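Local coordinates for protein tRNA threonylcarbamoyladenosine dehydratase (Escherichia coli, PDB 4D79) that catalyses the ATP-dependent dehydration of threonylcarbamoyladenosine at position 37 of tRNAs to its cyclic form, and also accepts sulfur in a transfer pathway, at residues P148-G153 and S254-K259. Sequence-based numbering, arbitrary orientation.
Sequences PLVTTG and SHALKK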
loop_
_atom_site.group_PDB
_atom_site.type_symbol
_atom_site.label_atom_id
_atom_site.label_comp_id
_atom_site.label_asym_id
_atom_site.label_seq_id
_atom_site.Cartn_x
_atom_site.Cartn_y
_atom_site.Cartn_z
ATOM N N PRO B 148 16.327 -13.623 10.554
ATOM C CA PRO B 148 14.900 -13.254 10.498
ATOM C C PRO B 148 14.468 -12.973 9.073
ATOM O O PRO B 148 15.095 -12.206 8.343
ATOM C CB PRO B 148 14.803 -11.998 11.378
ATOM C CG PRO B 148 15.999 -12.096 12.294
ATOM C CD PRO B 148 17.088 -12.740 11.464
ATOM N N LEU B 149 13.404 -13.627 8.679
ATOM C CA LEU B 149 12.943 -13.599 7.306
ATOM C C LEU B 149 11.433 -13.563 7.284
ATOM O O LEU B 149 10.776 -14.262 8.056
ATOM C CB LEU B 149 13.397 -14.840 6.545
ATOM C CG LEU B 149 12.788 -15.149 5.176
ATOM C CD1 LEU B 149 13.440 -14.330 4.142
ATOM C CD2 LEU B 149 12.908 -16.627 4.890
ATOM N N VAL B 150 10.894 -12.813 6.346
ATOM C CA VAL B 150 9.488 -12.937 5.986
ATOM C C VAL B 150 9.424 -13.077 4.477
ATOM O O VAL B 150 10.082 -12.335 3.741
ATOM C CB VAL B 150 8.621 -11.774 6.513
ATOM C CG1 VAL B 150 9.130 -10.397 6.090
ATOM C CG2 VAL B 150 7.149 -11.992 6.088
ATOM N N THR B 151 8.695 -14.082 4.013
ATOM C CA THR B 151 8.553 -14.307 2.590
ATOM C C THR B 151 7.128 -13.955 2.185
ATOM O O THR B 151 6.247 -13.741 3.019
ATOM C CB THR B 151 8.904 -15.758 2.199
ATOM O OG1 THR B 151 8.919 -15.898 0.760
ATOM C CG2 THR B 151 7.898 -16.743 2.768
ATOM N N THR B 152 6.933 -13.849 0.886
ATOM C CA THR B 152 5.662 -13.455 0.319
ATOM C C THR B 152 5.300 -14.478 -0.738
ATOM O O THR B 152 6.153 -14.888 -1.527
ATOM C CB THR B 152 5.717 -12.023 -0.262
ATOM O OG1 THR B 152 6.820 -11.904 -1.167
ATOM C CG2 THR B 152 5.905 -10.971 0.849
ATOM N N GLY B 153 4.052 -14.924 -0.729
ATOM C CA GLY B 153 3.571 -15.777 -1.790
ATOM C C GLY B 153 3.248 -14.949 -3.021
ATOM O O GLY B 153 3.651 -13.793 -3.159
ATOM N N SER B 254 5.256 -4.654 8.279
ATOM C CA SER B 254 4.634 -4.554 9.593
ATOM C C SER B 254 4.909 -5.796 10.428
ATOM O O SER B 254 5.147 -5.694 11.641
ATOM C CB SER B 254 3.135 -4.351 9.473
ATOM O OG SER B 254 2.801 -3.018 9.076
ATOM N N HIS B 255 4.875 -6.970 9.794
ATOM C CA HIS B 255 5.191 -8.205 10.501
ATOM C C HIS B 255 6.640 -8.187 10.989
ATOM O O HIS B 255 6.925 -8.509 12.152
ATOM C CB HIS B 255 4.943 -9.395 9.576
ATOM C CG HIS B 255 5.210 -10.724 10.215
ATOM N ND1 HIS B 255 4.306 -11.352 11.045
ATOM C CD2 HIS B 255 6.300 -11.526 10.175
ATOM C CE1 HIS B 255 4.802 -12.506 11.445
ATOM N NE2 HIS B 255 6.018 -12.630 10.947
ATOM N N ALA B 256 7.576 -7.801 10.113
ATOM C CA ALA B 256 8.991 -7.770 10.484
ATOM C C ALA B 256 9.233 -6.793 11.628
ATOM O O ALA B 256 9.937 -7.106 12.601
ATOM C CB ALA B 256 9.839 -7.389 9.261
ATOM N N LEU B 257 8.648 -5.598 11.540
ATOM C CA LEU B 257 8.846 -4.597 12.595
ATOM C C LEU B 257 8.276 -5.062 13.918
ATOM O O LEU B 257 8.893 -4.849 14.973
ATOM C CB LEU B 257 8.244 -3.263 12.216
ATOM C CG LEU B 257 8.826 -2.558 10.996
ATOM C CD1 LEU B 257 8.224 -1.188 10.808
ATOM C CD2 LEU B 257 10.321 -2.437 11.082
ATOM N N LYS B 258 7.122 -5.729 13.881
ATOM C CA LYS B 258 6.564 -6.284 15.106
ATOM C C LYS B 258 7.475 -7.338 15.720
ATOM O O LYS B 258 7.659 -7.391 16.945
ATOM C CB LYS B 258 5.201 -6.855 14.820
ATOM C CG LYS B 258 4.596 -7.603 15.967
ATOM C CD LYS B 258 3.226 -8.105 15.563
ATOM C CE LYS B 258 3.354 -9.228 14.543
ATOM N NZ LYS B 258 2.070 -9.957 14.368
ATOM N N LYS B 259 7.970 -8.250 14.896
ATOM C CA LYS B 259 8.858 -9.287 15.416
ATOM C C LYS B 259 10.160 -8.697 15.955
ATOM O O LYS B 259 10.681 -9.181 16.962
ATOM C CB LYS B 259 9.108 -10.326 14.331
ATOM C CG LYS B 259 7.894 -11.089 13.964
ATOM C CD LYS B 259 7.304 -11.834 15.131
ATOM C CE LYS B 259 5.993 -12.520 14.761
ATOM N NZ LYS B 259 5.431 -13.191 15.963
#
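With chi1 at 55°, Val150 turns CG1 into the position between its own N and C and sets CG2 anti to the backbone N, so the two methyls reach different residues of the helix: CG2 goes to His255 and CG1 to Ala256. His255 meets it with CG anti to N (chi1 -179°), while chi2 of 81° stands the imidazole steeply across the CA-CB-CG plane and brings its CD2 corner to the valine. Val150 CG2 approaches His255 CD2 obliquely, at 4.2 Å. Beside it, Val150 CG1 and Ala256 CB lie 4.4 Å apart, methyl against methyl. With only a methyl on the alanine, Val150 CA and Ala256 CA are 6.9 Å apart. One turn further along the helix, Lys259 lays its CG over one face of the His255 ring, 3.8 Å above the plane and displaced toward the rim; its N also donates to His255 O at 2.9 Å.

This is where helix 242-266 crosses one face of the Rossmann-type sheet of the HesA/MoeB/ThiF fold, with strand 149-152 beneath it. Leu149 and Thr151 face helix 132-144 on the other side of the sheet, and Met243 of the second subunit packs on Ser254 and Leu257. Part of helix 242-266 is predicted to span a membrane, yet here it packs against this sheet.

Chemically, the touch between the segments is dispersion between methyls and a ring carbon. The ring's polar end is served by a neighbouring strand: His255 NE2 hydrogen-bonds to Asp202 OD2, and Asp202 is itself bonded through its backbone to Thr151. The buried imidazole is thus held at NE2 while its CD2 carbon touches valine, and the carboxylate would probably favour a proton on NE2.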